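Local coordinates for protein 3-ketosteroid-delta4-5alpha-dehydrogenase (Rhodococcus jostii, PDB 4AT2) that probably introduces the delta-4 double bond into 3-keto-5alpha-steroids, using bound FAD as oxidant, in bacterial steroid catabolism, at residues G78-G90 with G484-S496; A47-E59 with L204-V217. All coordinates share one frame; numbering follows the deposited sequence.

Interaction 1: residues G78-G90 with G484-S496. Unlike the reference sequence in segment 78-90: T80 (reference Ala). With FAD (flavin-adenine dinucleotide), chain D.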
# COMPACT_ATOMS: atom_id res chain seq x y z
N GLY A 78 -15.13 -21.74 8.57
CA GLY A 78 -14.11 -20.68 8.63
C GLY A 78 -14.70 -19.34 9.04
O GLY A 78 -15.66 -19.28 9.81
N ALA A 79 -14.12 -18.26 8.51
CA ALA A 79 -14.65 -16.91 8.70
C ALA A 79 -16.00 -16.76 8.02
O ALA A 79 -16.84 -15.96 8.44
CB ALA A 79 -13.68 -15.88 8.14
N THR A 80 -16.23 -17.53 6.96
CA THR A 80 -17.48 -17.41 6.20
C THR A 80 -18.72 -17.62 7.08
O THR A 80 -19.69 -16.86 6.99
CB THR A 80 -17.49 -18.36 4.98
OG1 THR A 80 -16.37 -18.06 4.14
CG2 THR A 80 -18.78 -18.19 4.19
N ALA A 81 -18.70 -18.67 7.90
CA ALA A 81 -19.85 -19.01 8.74
C ALA A 81 -20.14 -17.94 9.81
O ALA A 81 -21.23 -17.89 10.38
CB ALA A 81 -19.64 -20.38 9.38
N LEU A 82 -19.16 -17.07 10.07
CA LEU A 82 -19.30 -15.98 11.04
C LEU A 82 -19.62 -14.62 10.41
O LEU A 82 -19.89 -13.63 11.12
CB LEU A 82 -18.02 -15.87 11.89
CG LEU A 82 -17.39 -17.16 12.45
CD1 LEU A 82 -16.07 -16.86 13.14
CD2 LEU A 82 -18.34 -17.88 13.40
N ALA A 83 -19.63 -14.57 9.07
CA ALA A 83 -19.84 -13.33 8.31
C ALA A 83 -21.29 -12.86 8.32
O ALA A 83 -22.20 -13.64 8.59
CB ALA A 83 -19.37 -13.53 6.87
N GLY A 84 -21.48 -11.58 8.00
CA GLY A 84 -22.82 -10.96 7.87
C GLY A 84 -23.66 -11.60 6.78
O GLY A 84 -24.90 -11.61 6.84
N GLY A 85 -22.98 -12.15 5.78
CA GLY A 85 -23.63 -12.90 4.72
C GLY A 85 -23.82 -12.13 3.43
O GLY A 85 -24.41 -12.67 2.49
N PHE A 86 -23.32 -10.90 3.36
CA PHE A 86 -23.39 -10.15 2.09
C PHE A 86 -22.62 -10.90 1.02
O PHE A 86 -21.52 -11.40 1.25
CB PHE A 86 -22.73 -8.77 2.22
CG PHE A 86 -23.57 -7.75 2.91
CD1 PHE A 86 -24.51 -7.01 2.21
CD2 PHE A 86 -23.36 -7.48 4.26
CE1 PHE A 86 -25.26 -6.03 2.86
CE2 PHE A 86 -24.11 -6.50 4.91
CZ PHE A 86 -25.06 -5.78 4.20
N ILE A 87 -23.21 -10.95 -0.18
CA ILE A 87 -22.55 -11.49 -1.36
C ILE A 87 -22.76 -10.43 -2.44
O ILE A 87 -23.90 -10.08 -2.75
CB ILE A 87 -23.18 -12.83 -1.80
CG1 ILE A 87 -23.39 -13.78 -0.60
CG2 ILE A 87 -22.31 -13.49 -2.87
CD1 ILE A 87 -24.17 -15.04 -0.95
N TYR A 88 -21.66 -9.88 -2.96
CA TYR A 88 -21.71 -8.76 -3.88
C TYR A 88 -22.05 -9.22 -5.30
O TYR A 88 -21.20 -9.70 -6.02
CB TYR A 88 -20.38 -7.96 -3.85
CG TYR A 88 -20.56 -6.58 -4.43
CD1 TYR A 88 -20.96 -5.52 -3.62
CD2 TYR A 88 -20.39 -6.35 -5.81
CE1 TYR A 88 -21.17 -4.26 -4.15
CE2 TYR A 88 -20.59 -5.08 -6.35
CZ TYR A 88 -20.99 -4.05 -5.51
OH TYR A 88 -21.22 -2.81 -6.04
N LEU A 89 -23.32 -9.07 -5.68
CA LEU A 89 -23.81 -9.59 -6.95
C LEU A 89 -24.67 -8.56 -7.64
O LEU A 89 -25.27 -7.72 -6.99
CB LEU A 89 -24.61 -10.87 -6.72
CG LEU A 89 -23.89 -12.01 -5.98
CD1 LEU A 89 -24.89 -13.09 -5.63
CD2 LEU A 89 -22.75 -12.58 -6.81
N GLY A 90 -24.75 -8.62 -8.97
CA GLY A 90 -25.54 -7.64 -9.69
C GLY A 90 -25.61 -7.94 -11.16
O GLY A 90 -25.43 -9.09 -11.59
N GLY A 484 -8.11 -2.12 -3.43
CA GLY A 484 -7.88 -1.00 -2.51
C GLY A 484 -9.15 -0.67 -1.77
O GLY A 484 -9.30 -1.01 -0.59
N GLY A 485 -10.10 -0.05 -2.47
CA GLY A 485 -11.45 0.12 -1.92
C GLY A 485 -12.13 -1.22 -1.65
O GLY A 485 -11.76 -2.24 -2.24
N TYR A 486 -13.12 -1.20 -0.77
CA TYR A 486 -13.85 -2.40 -0.39
C TYR A 486 -15.35 -2.15 -0.43
O TYR A 486 -15.81 -1.04 -0.17
CB TYR A 486 -13.42 -2.86 1.02
CG TYR A 486 -14.09 -4.15 1.46
CD1 TYR A 486 -13.59 -5.39 1.05
CD2 TYR A 486 -15.23 -4.14 2.28
CE1 TYR A 486 -14.20 -6.57 1.43
CE2 TYR A 486 -15.85 -5.33 2.64
CZ TYR A 486 -15.32 -6.54 2.23
OH TYR A 486 -15.92 -7.74 2.57
N ALA A 487 -16.12 -3.19 -0.74
CA ALA A 487 -17.58 -3.14 -0.61
C ALA A 487 -18.01 -4.42 0.08
O ALA A 487 -17.47 -5.50 -0.20
CB ALA A 487 -18.25 -3.00 -1.98
N SER A 488 -18.98 -4.32 0.99
CA SER A 488 -19.47 -5.51 1.71
C SER A 488 -20.04 -6.53 0.73
O SER A 488 -20.82 -6.19 -0.18
CB SER A 488 -20.54 -5.16 2.75
OG SER A 488 -19.95 -4.56 3.90
N GLY A 489 -19.61 -7.78 0.90
CA GLY A 489 -20.06 -8.86 0.02
C GLY A 489 -19.03 -9.27 -1.02
O GLY A 489 -19.19 -10.30 -1.66
N THR A 490 -17.99 -8.46 -1.21
CA THR A 490 -17.04 -8.77 -2.28
C THR A 490 -16.17 -9.96 -1.93
O THR A 490 -15.68 -10.64 -2.83
CB THR A 490 -16.13 -7.58 -2.64
OG1 THR A 490 -15.51 -7.09 -1.44
CG2 THR A 490 -16.94 -6.47 -3.30
N SER A 491 -15.99 -10.22 -0.64
CA SER A 491 -15.15 -11.35 -0.26
C SER A 491 -15.89 -12.68 -0.39
O SER A 491 -15.35 -13.64 -0.98
CB SER A 491 -14.59 -11.17 1.15
OG SER A 491 -13.66 -12.21 1.36
N LEU A 492 -17.11 -12.77 0.14
CA LEU A 492 -17.92 -13.97 -0.09
C LEU A 492 -18.29 -14.11 -1.57
O LEU A 492 -18.35 -15.23 -2.10
CB LEU A 492 -19.19 -13.98 0.78
CG LEU A 492 -19.01 -14.02 2.31
CD1 LEU A 492 -20.34 -14.30 3.00
CD2 LEU A 492 -17.92 -14.98 2.76
N GLY A 493 -18.50 -12.98 -2.24
CA GLY A 493 -18.77 -12.97 -3.67
C GLY A 493 -17.62 -13.51 -4.50
O GLY A 493 -17.80 -14.47 -5.26
N ASP A 494 -16.44 -12.91 -4.39
CA ASP A 494 -15.34 -13.39 -5.22
C ASP A 494 -14.81 -14.76 -4.75
O ASP A 494 -14.37 -15.56 -5.57
CB ASP A 494 -14.27 -12.32 -5.55
CG ASP A 494 -13.24 -12.09 -4.45
OD1 ASP A 494 -12.90 -13.02 -3.69
OD2 ASP A 494 -12.69 -10.96 -4.41
N GLY A 495 -14.93 -15.04 -3.45
CA GLY A 495 -14.51 -16.34 -2.91
C GLY A 495 -15.37 -17.46 -3.49
O GLY A 495 -14.85 -18.49 -3.93
N SER A 496 -16.69 -17.27 -3.51
CA SER A 496 -17.56 -18.30 -4.10
C SER A 496 -17.43 -18.35 -5.63
O SER A 496 -17.38 -19.44 -6.20
CB SER A 496 -19.02 -18.11 -3.68
OG SER A 496 -19.50 -16.82 -4.07
PA FAD D . -12.57 -18.89 5.30
O1A FAD D . -14.03 -18.85 5.09
O2A FAD D . -12.03 -18.40 6.58
O5B FAD D . -12.08 -20.40 5.09
C5B FAD D . -10.70 -20.75 5.18
C4B FAD D . -10.58 -22.12 5.86
O4B FAD D . -9.19 -22.48 5.76
C3B FAD D . -10.91 -22.00 7.36
O3B FAD D . -11.90 -23.00 7.71
C2B FAD D . -9.57 -22.24 8.05
O2B FAD D . -9.75 -22.93 9.31
C1B FAD D . -8.84 -23.12 7.03
N9A FAD D . -7.37 -23.08 7.14
C8A FAD D . -6.58 -22.06 7.50
N7A FAD D . -5.31 -22.48 7.45
C5A FAD D . -5.30 -23.76 7.04
C6A FAD D . -4.33 -24.67 6.81
N6A FAD D . -3.06 -24.32 6.99
N1A FAD D . -4.61 -25.92 6.40
C2A FAD D . -5.92 -26.31 6.19
N3A FAD D . -6.92 -25.37 6.43
C4A FAD D . -6.58 -24.12 6.85
N1 FAD D . -17.21 -10.64 3.66
C2 FAD D . -18.26 -10.55 2.77
O2 FAD D . -18.04 -10.61 1.57
N3 FAD D . -19.58 -10.40 3.24
C4 FAD D . -19.82 -10.30 4.61
O4 FAD D . -20.99 -10.16 4.99
C4X FAD D . -18.75 -10.39 5.51
N5 FAD D . -18.95 -10.27 6.85
C5X FAD D . -17.89 -10.12 7.67
C6 FAD D . -18.08 -9.75 9.00
C7 FAD D . -16.99 -9.61 9.86
C7M FAD D . -17.24 -9.23 11.20
C8 FAD D . -15.68 -9.84 9.38
C8M FAD D . -14.54 -9.72 10.20
C9 FAD D . -15.50 -10.22 8.05
C9A FAD D . -16.60 -10.34 7.18
N10 FAD D . -16.42 -10.68 5.88
C10 FAD D . -17.45 -10.56 5.03
C1' FAD D . -15.16 -11.26 5.37
C2' FAD D . -15.35 -12.76 5.08
O2' FAD D . -15.88 -13.33 6.28
C3' FAD D . -14.01 -13.43 4.73
O3' FAD D . -13.15 -12.56 3.99
C4' FAD D . -14.28 -14.71 3.93
O4' FAD D . -15.14 -15.56 4.70
C5' FAD D . -12.97 -15.45 3.64
O5' FAD D . -13.26 -16.60 2.82
P FAD D . -12.16 -17.75 2.61
O1P FAD D . -10.93 -17.19 2.04
O2P FAD D . -12.84 -18.91 1.95
O3P FAD D . -11.73 -18.08 4.16
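Chi1 of Y88 (-162°) puts CG anti to the backbone N, where it lies 3.8 Å from T490 CG2 while the edge of the Y88 ring meets S488 O in its plane. F86 has CG anti to its carbonyl carbon instead (chi1 -78°), and S488 CB lies over one face of that ring, 4.2 Å from the centroid, a CH-pi contact offset toward the rim. Between these two side chains the backbones close up at G489: Y88 N donates to G489 O (2.8 Å) from above the carbonyl plane, while G493 N reaches the same oxygen from the opposite face. G489 is the N-cap of helix 490-507, whose first turn points its amides at the flavin pyrimidine, as in other FAD-dependent enzymes of this fold. There L492 N gives FAD O2 a nearly straight bond (2.8 Å, 175°), and FAD N3 donates to F86 O. Flavin O4 takes F86 N and, weakly, G85 N; G84 N reaches N5 at 3.1 Å. L492 spreads CD1 toward G85 CA and CD2 toward CG2 of T80, whose OG1 donates to FAD O1A (2.6 Å) and accepts from O4'. On the steroid side, Y486 OH is hydrogen-bonded to 4-androstene-3,17-dione.

Interaction 2: residues A47-E59 with L204-V217. With FAD (flavin-adenine dinucleotide), chain D.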
# COMPACT_ATOMS: atom_id res chain seq x y z
N ALA A 47 -7.52 -27.21 0.07
CA ALA A 47 -7.04 -26.80 1.38
C ALA A 47 -7.91 -25.67 1.93
O ALA A 47 -7.87 -24.54 1.42
CB ALA A 47 -5.58 -26.37 1.30
N GLY A 48 -8.70 -25.96 2.96
CA GLY A 48 -9.56 -24.95 3.58
C GLY A 48 -11.03 -25.13 3.25
O GLY A 48 -11.41 -25.14 2.08
N TYR A 49 -11.86 -25.29 4.28
CA TYR A 49 -13.28 -25.57 4.10
C TYR A 49 -14.15 -24.36 4.44
O TYR A 49 -15.06 -24.44 5.28
CB TYR A 49 -13.68 -26.78 4.95
CG TYR A 49 -14.84 -27.60 4.44
CD1 TYR A 49 -15.75 -27.08 3.50
CD2 TYR A 49 -15.07 -28.89 4.92
CE1 TYR A 49 -16.82 -27.83 3.05
CE2 TYR A 49 -16.13 -29.65 4.47
CZ TYR A 49 -17.01 -29.11 3.54
OH TYR A 49 -18.07 -29.86 3.10
N GLY A 50 -13.85 -23.23 3.80
CA GLY A 50 -14.67 -22.03 3.90
C GLY A 50 -15.40 -21.83 2.58
O GLY A 50 -15.65 -22.79 1.86
N ILE A 51 -15.72 -20.58 2.24
CA ILE A 51 -16.54 -20.34 1.04
C ILE A 51 -15.85 -20.75 -0.26
O ILE A 51 -16.46 -21.40 -1.11
CB ILE A 51 -17.07 -18.88 0.95
CG1 ILE A 51 -18.02 -18.73 -0.24
CG2 ILE A 51 -15.94 -17.87 0.84
CD1 ILE A 51 -19.21 -19.68 -0.17
N ALA A 52 -14.57 -20.38 -0.40
CA ALA A 52 -13.84 -20.68 -1.62
C ALA A 52 -13.69 -22.18 -1.76
O ALA A 52 -13.88 -22.73 -2.84
CB ALA A 52 -12.47 -20.02 -1.59
N GLY A 53 -13.36 -22.84 -0.65
CA GLY A 53 -13.14 -24.28 -0.66
C GLY A 53 -14.38 -25.07 -1.01
O GLY A 53 -14.32 -25.99 -1.84
N VAL A 54 -15.52 -24.72 -0.40
CA VAL A 54 -16.74 -25.49 -0.65
C VAL A 54 -17.21 -25.31 -2.10
O VAL A 54 -17.62 -26.28 -2.75
CB VAL A 54 -17.85 -25.25 0.39
CG1 VAL A 54 -18.45 -23.85 0.26
CG2 VAL A 54 -18.92 -26.34 0.31
N ALA A 55 -17.10 -24.08 -2.62
CA ALA A 55 -17.48 -23.80 -4.01
C ALA A 55 -16.61 -24.58 -4.99
O ALA A 55 -17.13 -25.15 -5.97
CB ALA A 55 -17.41 -22.30 -4.31
N ALA A 56 -15.30 -24.64 -4.71
CA ALA A 56 -14.37 -25.41 -5.53
C ALA A 56 -14.74 -26.88 -5.49
O ALA A 56 -14.74 -27.56 -6.52
CB ALA A 56 -12.94 -25.22 -5.05
N SER A 57 -15.06 -27.38 -4.30
CA SER A 57 -15.38 -28.80 -4.13
C SER A 57 -16.62 -29.20 -4.91
O SER A 57 -16.66 -30.27 -5.51
CB SER A 57 -15.50 -29.19 -2.65
OG SER A 57 -16.76 -28.85 -2.11
N ILE A 58 -17.63 -28.32 -4.92
CA ILE A 58 -18.87 -28.60 -5.65
C ILE A 58 -18.60 -28.74 -7.14
O ILE A 58 -19.03 -29.72 -7.76
CB ILE A 58 -19.96 -27.53 -5.38
CG1 ILE A 58 -20.44 -27.66 -3.93
CG2 ILE A 58 -21.12 -27.65 -6.36
CD1 ILE A 58 -21.21 -26.44 -3.44
N GLU A 59 -17.88 -27.78 -7.70
CA GLU A 59 -17.60 -27.82 -9.14
C GLU A 59 -16.72 -29.01 -9.49
O GLU A 59 -16.97 -29.69 -10.48
CB GLU A 59 -16.98 -26.52 -9.64
CG GLU A 59 -17.95 -25.33 -9.64
CD GLU A 59 -18.98 -25.36 -10.76
OE1 GLU A 59 -19.17 -26.41 -11.41
OE2 GLU A 59 -19.63 -24.32 -11.01
N LEU A 204 -25.14 -19.14 3.81
CA LEU A 204 -24.47 -19.37 2.54
C LEU A 204 -23.75 -20.72 2.62
O LEU A 204 -23.90 -21.56 1.72
CB LEU A 204 -23.49 -18.25 2.21
CG LEU A 204 -22.53 -18.44 1.03
CD1 LEU A 204 -23.28 -18.68 -0.29
CD2 LEU A 204 -21.60 -17.25 0.91
N MET A 205 -22.99 -20.93 3.69
CA MET A 205 -22.18 -22.14 3.85
C MET A 205 -22.97 -23.44 3.92
O MET A 205 -22.62 -24.42 3.26
CB MET A 205 -21.30 -22.05 5.10
CG MET A 205 -20.01 -21.28 4.94
SD MET A 205 -18.96 -21.84 3.58
CE MET A 205 -18.38 -23.42 4.15
N LYS A 206 -24.01 -23.47 4.76
CA LYS A 206 -24.74 -24.71 5.05
C LYS A 206 -25.31 -25.39 3.79
O LYS A 206 -25.04 -26.57 3.57
CB LYS A 206 -25.82 -24.47 6.12
CG LYS A 206 -26.59 -25.72 6.52
CD LYS A 206 -27.59 -25.37 7.61
CE LYS A 206 -28.20 -26.61 8.24
NZ LYS A 206 -29.54 -26.90 7.67
N PRO A 207 -26.09 -24.66 2.96
CA PRO A 207 -26.59 -25.31 1.72
C PRO A 207 -25.48 -25.78 0.77
O PRO A 207 -25.64 -26.81 0.12
CB PRO A 207 -27.42 -24.21 1.04
CG PRO A 207 -27.70 -23.20 2.09
CD PRO A 207 -26.58 -23.27 3.09
N LEU A 208 -24.37 -25.05 0.71
CA LEU A 208 -23.24 -25.45 -0.15
C LEU A 208 -22.58 -26.72 0.38
O LEU A 208 -22.23 -27.62 -0.38
CB LEU A 208 -22.23 -24.30 -0.28
CG LEU A 208 -22.73 -23.02 -0.98
CD1 LEU A 208 -21.59 -22.04 -1.21
CD2 LEU A 208 -23.41 -23.31 -2.30
N VAL A 209 -22.44 -26.80 1.70
CA VAL A 209 -21.88 -28.00 2.34
C VAL A 209 -22.78 -29.21 2.07
O VAL A 209 -22.29 -30.28 1.69
CB VAL A 209 -21.62 -27.78 3.85
CG1 VAL A 209 -21.35 -29.10 4.56
CG2 VAL A 209 -20.45 -26.82 4.04
N GLU A 210 -24.09 -29.03 2.25
CA GLU A 210 -25.06 -30.08 1.93
C GLU A 210 -24.91 -30.54 0.48
O GLU A 210 -24.92 -31.74 0.20
CB GLU A 210 -26.49 -29.58 2.16
CG GLU A 210 -26.83 -29.30 3.61
CD GLU A 210 -28.24 -28.77 3.79
OE1 GLU A 210 -28.73 -28.02 2.91
OE2 GLU A 210 -28.88 -29.11 4.80
N THR A 211 -24.76 -29.59 -0.43
CA THR A 211 -24.58 -29.87 -1.85
C THR A 211 -23.31 -30.69 -2.07
O THR A 211 -23.33 -31.72 -2.74
CB THR A 211 -24.54 -28.56 -2.68
OG1 THR A 211 -25.78 -27.87 -2.52
CG2 THR A 211 -24.31 -28.85 -4.16
N ALA A 212 -22.20 -30.25 -1.48
CA ALA A 212 -20.93 -30.96 -1.60
C ALA A 212 -21.00 -32.38 -1.03
O ALA A 212 -20.46 -33.32 -1.62
CB ALA A 212 -19.81 -30.17 -0.95
N GLU A 213 -21.66 -32.54 0.11
CA GLU A 213 -21.75 -33.86 0.75
C GLU A 213 -22.55 -34.84 -0.11
O GLU A 213 -22.15 -36.00 -0.27
CB GLU A 213 -22.33 -33.76 2.16
CG GLU A 213 -21.35 -33.11 3.13
CD GLU A 213 -21.88 -32.93 4.53
OE1 GLU A 213 -23.10 -33.10 4.75
OE2 GLU A 213 -21.08 -32.61 5.43
N LYS A 214 -23.65 -34.37 -0.70
CA LYS A 214 -24.46 -35.21 -1.58
C LYS A 214 -23.71 -35.61 -2.85
O LYS A 214 -24.00 -36.65 -3.43
CB LYS A 214 -25.79 -34.54 -1.91
CG LYS A 214 -26.83 -34.73 -0.83
CD LYS A 214 -28.10 -33.94 -1.10
CE LYS A 214 -29.20 -34.29 -0.11
NZ LYS A 214 -29.79 -35.64 -0.36
N LEU A 215 -22.74 -34.79 -3.25
CA LEU A 215 -21.90 -35.10 -4.40
C LEU A 215 -20.78 -36.09 -4.07
O LEU A 215 -20.08 -36.55 -4.98
CB LEU A 215 -21.30 -33.81 -4.97
CG LEU A 215 -22.25 -32.98 -5.83
CD1 LEU A 215 -21.77 -31.53 -5.90
CD2 LEU A 215 -22.33 -33.59 -7.22
N GLY A 216 -20.60 -36.39 -2.79
CA GLY A 216 -19.54 -37.30 -2.35
C GLY A 216 -18.21 -36.64 -2.04
O GLY A 216 -17.19 -37.33 -1.95
N VAL A 217 -18.20 -35.32 -1.86
CA VAL A 217 -16.98 -34.64 -1.42
C VAL A 217 -16.55 -35.19 -0.06
O VAL A 217 -17.38 -35.35 0.83
CB VAL A 217 -17.17 -33.11 -1.34
CG1 VAL A 217 -15.97 -32.45 -0.67
CG2 VAL A 217 -17.38 -32.54 -2.74
PA FAD D . -12.57 -18.89 5.30
O1A FAD D . -14.03 -18.85 5.09
O2A FAD D . -12.03 -18.40 6.58
O5B FAD D . -12.08 -20.40 5.09
C5B FAD D . -10.70 -20.75 5.18
C4B FAD D . -10.58 -22.12 5.86
O4B FAD D . -9.19 -22.48 5.76
C3B FAD D . -10.91 -22.00 7.36
O3B FAD D . -11.90 -23.00 7.71
C2B FAD D . -9.57 -22.24 8.05
O2B FAD D . -9.75 -22.93 9.31
C1B FAD D . -8.84 -23.12 7.03
N9A FAD D . -7.37 -23.08 7.14
C8A FAD D . -6.58 -22.06 7.50
N7A FAD D . -5.31 -22.48 7.45
C5A FAD D . -5.30 -23.76 7.04
C6A FAD D . -4.33 -24.67 6.81
N6A FAD D . -3.06 -24.32 6.99
N1A FAD D . -4.61 -25.92 6.40
C2A FAD D . -5.92 -26.31 6.19
N3A FAD D . -6.92 -25.37 6.43
C4A FAD D . -6.58 -24.12 6.85
N1 FAD D . -17.21 -10.64 3.66
C2 FAD D . -18.26 -10.55 2.77
O2 FAD D . -18.04 -10.61 1.57
N3 FAD D . -19.58 -10.40 3.24
C4 FAD D . -19.82 -10.30 4.61
O4 FAD D . -20.99 -10.16 4.99
C4X FAD D . -18.75 -10.39 5.51
N5 FAD D . -18.95 -10.27 6.85
C5X FAD D . -17.89 -10.12 7.67
C6 FAD D . -18.08 -9.75 9.00
C7 FAD D . -16.99 -9.61 9.86
C7M FAD D . -17.24 -9.23 11.20
C8 FAD D . -15.68 -9.84 9.38
C8M FAD D . -14.54 -9.72 10.20
C9 FAD D . -15.50 -10.22 8.05
C9A FAD D . -16.60 -10.34 7.18
N10 FAD D . -16.42 -10.68 5.88
C10 FAD D . -17.45 -10.56 5.03
C1' FAD D . -15.16 -11.26 5.37
C2' FAD D . -15.35 -12.76 5.08
O2' FAD D . -15.88 -13.33 6.28
C3' FAD D . -14.01 -13.43 4.73
O3' FAD D . -13.15 -12.56 3.99
C4' FAD D . -14.28 -14.71 3.93
O4' FAD D . -15.14 -15.56 4.70
C5' FAD D . -12.97 -15.45 3.64
O5' FAD D . -13.26 -16.60 2.82
P FAD D . -12.16 -17.75 2.61
O1P FAD D . -10.93 -17.19 2.04
O2P FAD D . -12.84 -18.91 1.95
O3P FAD D . -11.73 -18.08 4.16
O HOH W 1 -18.47 -32.17 4.60
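V54 enters helix 204-214 as a knob into a hole formed by M205, L208, V209 and A212. The helix carrying it belongs to a strand-turn-helix consistent with a Rossmann-type dinucleotide-binding motif, its apparent GxGxxG glycines being G48 and G50 in the turn and G53 in the first turn of the helix. The short helical segments run 9.0 Å apart at 33°, and contacts recur from I51 to I58. V54 and L208 cross at about a right angle: CG2 of V54, anti to its backbone N, reaches L208 O, while CG1 lies against L208 CB at 3.8 Å. One turn earlier I51 is also extended from its backbone N (chi1 -175°), which carries CD1 out between L208 CD1, 3.5 Å away, and L204 CD2; its CG2 stays back near the FAD phosphate oxygen O2P. M205 is bent at both chi2 and chi3, and this curl brings SD to within 3.7 Å of I51 N and CE near the carbonyl oxygens of Y49 and G50. A52 N, at the helix start, donates to FAD O2P. Toward the other end, I58 lies crosswise to L208, T211 and L215, its CD1 pressed on L208 O and its CG1 on A212 CB. CB of S57 packs on both methyls of V217. The Y49 ring crosses V209 obliquely, CE1 3.9 Å from CG2 of V209. Beyond that ring, a water in its plane joins Y49 OH to E213 OE2, each 2.8 Å from the water oxygen.

The centres of interaction 1 and interaction 2 lie about 16 Å apart, and their segments alternate along the chain: 47-59, 78-90, 204-217, then 484-496. All four belong to the FAD binding domain. Interaction 1 holds the flavin near the centre of the chain, beside the steroid; interaction 2 lies farther out, where segment 47-59 leaves strand 45-47 of the parallel five-stranded sheet and meets the diphosphate through the start of helix 51-62. They touch directly. T80 OG1 is a probable hydrogen-bond partner of I51 N, T80 CG2 packs on M205 CG, and S496 lies against I51 and A55. Helices 51-62, 202-214 and 490-507 thus pack together, and one FAD spans both contacts.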